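Local coordinates for protein putative acid phosphatase WZB (Escherichia coli, PDB 2WMY) that probably removes phosphate from phosphotyrosine in proteins by hydrolysis, acting as a low molecular weight protein tyrosine phosphatase, at residues A[25-28]-A[29-32]; A[106-109]-A[110-114]; A[124-127]-A[128-131]. The protein carries 1 engineered substitution. All blocks are in the same frame, centred on the assembly; numbering follows the deposited sequence.

In the fold
The three contacts follow one another along the chain within one phosphatase fold, a four-stranded parallel sheet flanked by helices. Contact 1 lies on helix 21-32, between strands 10-15 and 37-42. Contact 2 ends outermost strand 107-109, and contact 3 starts helix 127-147, the next regular element. Contacts 1 and 2 have centres about 15 Å apart and touch: Phe110 CZ packs on Gly25 CA at 3.7 Å. Contact 3 touches neither, its nearest atoms lying about 9 and 11 Å from them. Helix 127-147 links all three: contact 3 forms its start, and Leu28 and Phe110 both pack on its Leu137. The Phe110 side chain is about 8 Å from that of Cys15, the predicted nucleophile.

Contact 1. Residues A[25-28]-A[29-32]; sequences GERL and LRRL
Glu26 and Arg30 run side by side in the same direction, one helical turn apart, and their flat ends are stacked, the carboxylate and guanidinium planes only 11° apart. Glu26 OE2 sits 3.3 Å above the plane of the Arg30 guanidinium, over its centre. No N-H points at it: the 3.4 Å salt bridge from Glu26 OE2 to Arg30 NH2 is one of charges alone. The same oxygen is gripped differently by Arg27, whose NE donates to OE2 at 2.7 Å in a nearly straight bond (170°), received on the anti lone pair and close to the guanidinium plane. Arg27 reaches this position through a bend at chi2 (-64°), which lays its guanidinium nearly parallel to that of Arg30. Arg27 NE and Arg30 NH1 are consequently 3.6 Å apart, like charges that the shared carboxylate probably offsets. An alanine at Glu26 would remove this carboxylate and is likely to leave the two neighbouring guanidinium groups without their common counter-charge.

Farther along, Leu28 and Arg31 lie alongside each other, Leu28 CD2 approaching Arg31 NH1 at 4.0 Å. The backbone makes the i to i+4 bonds of an alpha helix, from Leu29 N to Gly25 O through Leu32 N to Leu28 O.

Helix 21-32 connects parallel strands 10-15 and 37-42 in a beta-alpha-beta crossover. Arg30 NE bonds to Ile38 O and Glu26 OE1 to Ser40 OG, tying the network to strand 37-42, while Leu28 packs on Tyr134 and Leu137 of helix 127-147.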
# COMPACT_ATOMS: atom_id res chain seq x y z
N GLY A 25 -1.34 -4.41 0.09
CA GLY A 25 -2.45 -3.49 -0.11
C GLY A 25 -2.85 -3.42 -1.57
O GLY A 25 -4.04 -3.42 -1.89
N GLU A 26 -1.86 -3.36 -2.46
CA GLU A 26 -2.11 -3.33 -3.90
C GLU A 26 -2.93 -4.53 -4.35
O GLU A 26 -3.93 -4.38 -5.05
CB GLU A 26 -0.79 -3.28 -4.66
CG GLU A 26 -0.87 -3.68 -6.12
CD GLU A 26 0.52 -3.90 -6.73
OE1 GLU A 26 1.32 -2.94 -6.77
OE2 GLU A 26 0.81 -5.04 -7.16
N ARG A 27 -2.49 -5.72 -3.95
CA ARG A 27 -3.11 -6.95 -4.44
C ARG A 27 -4.51 -7.16 -3.84
O ARG A 27 -5.41 -7.67 -4.51
CB ARG A 27 -2.21 -8.17 -4.16
CG ARG A 27 -0.84 -8.11 -4.83
CD ARG A 27 -0.95 -8.11 -6.35
NE ARG A 27 0.31 -7.73 -6.99
CZ ARG A 27 1.14 -8.58 -7.59
NH1 ARG A 27 0.84 -9.87 -7.66
NH2 ARG A 27 2.27 -8.13 -8.12
N LEU A 28 -4.68 -6.76 -2.59
CA LEU A 28 -6.00 -6.80 -1.96
C LEU A 28 -6.97 -5.91 -2.73
O LEU A 28 -8.08 -6.34 -3.08
CB LEU A 28 -5.91 -6.39 -0.48
CG LEU A 28 -5.24 -7.39 0.47
CD1 LEU A 28 -4.95 -6.75 1.83
CD2 LEU A 28 -6.10 -8.65 0.64
N LEU A 29 -6.56 -4.68 -3.02
CA LEU A 29 -7.44 -3.74 -3.72
C LEU A 29 -7.76 -4.20 -5.14
O LEU A 29 -8.89 -4.01 -5.60
CB LEU A 29 -6.85 -2.33 -3.73
CG LEU A 29 -6.92 -1.56 -2.40
CD1 LEU A 29 -6.14 -0.25 -2.49
CD2 LEU A 29 -8.36 -1.30 -2.02
N ARG A 30 -6.79 -4.80 -5.84
CA ARG A 30 -7.03 -5.27 -7.20
C ARG A 30 -8.11 -6.34 -7.19
O ARG A 30 -8.99 -6.36 -8.05
CB ARG A 30 -5.76 -5.86 -7.82
CG ARG A 30 -4.71 -4.84 -8.22
CD ARG A 30 -3.53 -5.54 -8.87
NE ARG A 30 -2.48 -4.60 -9.26
CZ ARG A 30 -1.32 -4.96 -9.80
NH1 ARG A 30 -1.07 -6.24 -10.02
NH2 ARG A 30 -0.43 -4.04 -10.13
N ARG A 31 -8.01 -7.23 -6.22
CA ARG A 31 -8.98 -8.28 -5.95
C ARG A 31 -10.40 -7.71 -5.87
O ARG A 31 -11.35 -8.30 -6.39
CB ARG A 31 -8.63 -8.88 -4.60
CG ARG A 31 -8.81 -10.37 -4.44
CD ARG A 31 -8.59 -10.70 -2.96
NE ARG A 31 -8.10 -12.05 -2.73
CZ ARG A 31 -7.92 -12.56 -1.52
NH1 ARG A 31 -8.19 -11.84 -0.44
NH2 ARG A 31 -7.47 -13.80 -1.38
N LEU A 32 -10.54 -6.57 -5.20
CA LEU A 32 -11.85 -5.98 -4.90
C LEU A 32 -12.34 -5.04 -6.00
O LEU A 32 -13.54 -4.91 -6.23
CB LEU A 32 -11.80 -5.24 -3.57
CG LEU A 32 -11.60 -6.10 -2.32
CD1 LEU A 32 -11.11 -5.25 -1.16
CD2 LEU A 32 -12.89 -6.83 -1.96

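Contact 2. Residues A[106-109]-A[110-114]; sequences KTML and FGHWL
Met108 and His112 meet through a CH-pi contact, the terminal methyl of the methionine set over a face of the imidazole. Met108 CE lies 3.6 Å from the centroid of the His112 ring and only 3° off its normal, almost exactly above the centre. The bend at chi3 (69°) turns this methyl to the ring; SD stays behind it, 5.3 Å from the same centroid and still above the face.

Hydrogen bonding adds a second link. One water accepts from Leu109 N at 2.9 Å and bonds to His112 ND1 at the same length, which gives the imidazole a polar partner at ND1 in addition to the methyl over its face. In the backbone, His112 N donates to Leu109 O at 3.2 Å, a weak bond with an N-H...acceptor angle of 142°. Leu109 O has a further donor in Trp144 NE1 of helix 127-147.

Van der Waals contact accompanies the turn bond, His112 CB lying 3.3 Å from Leu109 O. Phe110 extends from the turn into the buried side, meeting Leu137 and Ser141 of helix 127-147.

Two type I beta turns, Leu109 to His112 and Gly111 to Leu114, overlap here; Leu114 N donates to Gly111 O at 3.0 Å in the second. They redirect the chain at the C-terminal end of strand 107-109, an outermost strand of the parallel sheet in this alpha/beta phosphatase fold.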
# COMPACT_ATOMS: atom_id res chain seq x y z
N LYS A 106 -4.39 14.72 -2.90
CA LYS A 106 -5.09 13.51 -3.30
C LYS A 106 -4.50 12.31 -2.56
O LYS A 106 -4.62 11.17 -3.01
CB LYS A 106 -5.01 13.31 -4.81
CG LYS A 106 -3.59 13.11 -5.31
CD LYS A 106 -3.55 12.78 -6.80
CE LYS A 106 -2.18 13.12 -7.37
NZ LYS A 106 -2.01 12.70 -8.79
N THR A 107 -3.86 12.58 -1.44
CA THR A 107 -3.28 11.53 -0.61
C THR A 107 -4.10 11.32 0.66
O THR A 107 -4.50 12.28 1.32
CB THR A 107 -1.83 11.87 -0.23
OG1 THR A 107 -1.06 12.07 -1.42
CG2 THR A 107 -1.21 10.74 0.57
N MET A 108 -4.34 10.06 0.99
CA MET A 108 -4.97 9.71 2.26
C MET A 108 -4.34 8.44 2.83
O MET A 108 -3.62 7.73 2.12
CB MET A 108 -6.48 9.54 2.09
CG MET A 108 -7.21 10.84 1.66
SD MET A 108 -8.93 10.55 1.22
CE MET A 108 -9.65 10.17 2.82
N LEU A 109 -4.56 8.19 4.11
CA LEU A 109 -4.06 6.98 4.73
C LEU A 109 -4.77 5.75 4.19
O LEU A 109 -5.96 5.80 3.88
CB LEU A 109 -4.22 7.07 6.24
CG LEU A 109 -3.34 8.17 6.82
CD1 LEU A 109 -3.79 8.56 8.23
CD2 LEU A 109 -1.89 7.72 6.80
N PHE A 110 -4.04 4.65 4.06
CA PHE A 110 -4.62 3.39 3.65
C PHE A 110 -5.69 2.95 4.65
O PHE A 110 -6.75 2.46 4.26
CB PHE A 110 -3.54 2.32 3.52
CG PHE A 110 -3.98 1.15 2.69
CD1 PHE A 110 -3.74 1.13 1.33
CD2 PHE A 110 -4.64 0.08 3.27
CE1 PHE A 110 -4.15 0.07 0.56
CE2 PHE A 110 -5.05 -0.99 2.50
CZ PHE A 110 -4.80 -1.00 1.15
N GLY A 111 -5.42 3.14 5.94
CA GLY A 111 -6.36 2.77 6.97
C GLY A 111 -7.24 3.93 7.42
O GLY A 111 -7.65 3.99 8.58
N HIS A 112 -7.53 4.85 6.50
CA HIS A 112 -8.32 6.03 6.84
C HIS A 112 -9.64 5.66 7.50
O HIS A 112 -10.08 6.34 8.42
CB HIS A 112 -8.60 6.90 5.61
CG HIS A 112 -9.47 8.08 5.91
ND1 HIS A 112 -8.98 9.29 6.34
CD2 HIS A 112 -10.82 8.22 5.87
CE1 HIS A 112 -9.98 10.13 6.54
NE2 HIS A 112 -11.11 9.50 6.27
N TRP A 113 -10.24 4.57 7.03
CA TRP A 113 -11.57 4.17 7.47
C TRP A 113 -11.57 3.26 8.70
O TRP A 113 -12.63 2.82 9.15
CB TRP A 113 -12.31 3.51 6.30
CG TRP A 113 -12.37 4.42 5.12
CD1 TRP A 113 -11.74 4.26 3.91
CD2 TRP A 113 -13.07 5.67 5.04
NE1 TRP A 113 -12.02 5.32 3.09
CE2 TRP A 113 -12.84 6.20 3.76
CE3 TRP A 113 -13.89 6.38 5.93
CZ2 TRP A 113 -13.38 7.41 3.34
CZ3 TRP A 113 -14.43 7.59 5.51
CH2 TRP A 113 -14.17 8.09 4.23
N LEU A 114 -10.39 2.99 9.24
CA LEU A 114 -10.26 2.18 10.45
C LEU A 114 -10.22 3.08 11.69
O LEU A 114 -9.80 4.23 11.61
CB LEU A 114 -9.00 1.32 10.38
CG LEU A 114 -8.93 0.37 9.18
CD1 LEU A 114 -7.69 -0.50 9.26
CD2 LEU A 114 -10.19 -0.47 9.11
O HOH W 1 -6.23 9.92 5.71

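Contact 3. Residues A[124-127]-A[128-131]; sequences RMSD and EAFD
Met125 meets Ala129 just where helix 127-147 begins. Ser126 is at the N-cap position but its side chain makes no capping bond; its carbonyl oxygen instead accepts the first backbone bonds of the helix, both weak. Phe130 N reaches Ser126 O at 3.3 Å with an N-H...acceptor angle of 152°, whereas Ala129 N, at a similar length, is much more bent (124°). The next i to i+4 bond is shorter, Asp131 N donating to Asp127 O at 2.8 Å.

Apolar contact comes from Met125 and Ala129. Met125 CB lies 3.7 Å from Ala129 CB, and the bend at chi3 (74°) curls the chain back to bring Met125 CE within 3.8 Å of the same methyl. The alanine is thus met at both ends of the methionine side chain.

Charged groups of this turn have partners elsewhere. Asp127 OD1 forms a salt bridge with Arg57 NH2, and Asp131 OD1 another with Lys61 NZ, both joining the start of the helix to helix 53-61. The two cations would be expected to offset the negative charge of Asp127 and Asp131, whose OD2 atoms are 6.5 Å apart.

The aromatic contribution is Phe130, the buried residue of the turn, whose ring packs on Ser54 and Val58 of helix 53-61 and on Pro122; its side chain lies about 7 Å from that of Arg21, a predicted active-site residue. Backbone carbonyls meet this ring at its edge: Met125 O is 3.6 Å from Phe130 CE2, and Ser126 O lies near the ring plane, 3.2 Å from Phe130 CD2.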
# COMPACT_ATOMS: atom_id res chain seq x y z
N ARG A 124 10.96 -7.07 9.16
CA ARG A 124 11.89 -7.69 10.12
C ARG A 124 11.22 -8.27 11.37
O ARG A 124 11.90 -8.82 12.24
CB ARG A 124 13.00 -6.71 10.52
CG ARG A 124 13.79 -6.16 9.35
CD ARG A 124 14.71 -5.04 9.80
NE ARG A 124 15.71 -4.72 8.78
CZ ARG A 124 16.65 -3.78 8.92
NH1 ARG A 124 16.70 -3.04 10.03
NH2 ARG A 124 17.53 -3.57 7.95
N MET A 125 9.91 -8.14 11.47
CA MET A 125 9.22 -8.63 12.66
C MET A 125 8.79 -10.09 12.50
O MET A 125 9.02 -10.71 11.45
CB MET A 125 8.02 -7.73 13.01
CG MET A 125 8.43 -6.30 13.37
SD MET A 125 7.03 -5.23 13.79
CE MET A 125 6.60 -5.84 15.42
N SER A 126 8.18 -10.64 13.54
CA SER A 126 7.79 -12.05 13.55
C SER A 126 6.56 -12.25 12.68
O SER A 126 5.97 -11.28 12.19
CB SER A 126 7.51 -12.52 14.97
OG SER A 126 6.51 -11.71 15.57
N ASP A 127 6.18 -13.51 12.50
CA ASP A 127 5.02 -13.87 11.69
C ASP A 127 3.71 -13.31 12.24
O ASP A 127 2.82 -12.98 11.47
CB ASP A 127 4.91 -15.39 11.57
CG ASP A 127 6.04 -16.00 10.77
OD1 ASP A 127 6.76 -15.24 10.09
OD2 ASP A 127 6.20 -17.23 10.81
N GLU A 128 3.59 -13.24 13.56
CA GLU A 128 2.33 -12.79 14.14
C GLU A 128 2.12 -11.30 13.92
O GLU A 128 0.99 -10.84 13.84
CB GLU A 128 2.17 -13.18 15.62
CG GLU A 128 3.01 -12.38 16.60
CD GLU A 128 4.30 -13.09 16.97
OE1 GLU A 128 4.66 -14.08 16.28
OE2 GLU A 128 4.96 -12.66 17.94
N ALA A 129 3.21 -10.54 13.83
CA ALA A 129 3.11 -9.12 13.47
C ALA A 129 2.63 -8.99 12.03
O ALA A 129 1.88 -8.08 11.69
CB ALA A 129 4.46 -8.40 13.61
N PHE A 130 3.08 -9.92 11.18
CA PHE A 130 2.63 -9.97 9.80
C PHE A 130 1.16 -10.41 9.68
O PHE A 130 0.43 -9.87 8.86
CB PHE A 130 3.55 -10.87 8.97
CG PHE A 130 4.76 -10.16 8.45
CD1 PHE A 130 4.77 -9.59 7.19
CD2 PHE A 130 5.90 -10.04 9.24
CE1 PHE A 130 5.89 -8.92 6.72
CE2 PHE A 130 7.01 -9.38 8.78
CZ PHE A 130 7.01 -8.81 7.52
N ASP A 131 0.74 -11.37 10.50
CA ASP A 131 -0.67 -11.74 10.55
C ASP A 131 -1.50 -10.51 10.89
O ASP A 131 -2.54 -10.26 10.28
CB ASP A 131 -0.89 -12.80 11.64
CG ASP A 131 -0.33 -14.15 11.26
OD1 ASP A 131 -0.51 -14.55 10.09
OD2 ASP A 131 0.28 -14.81 12.13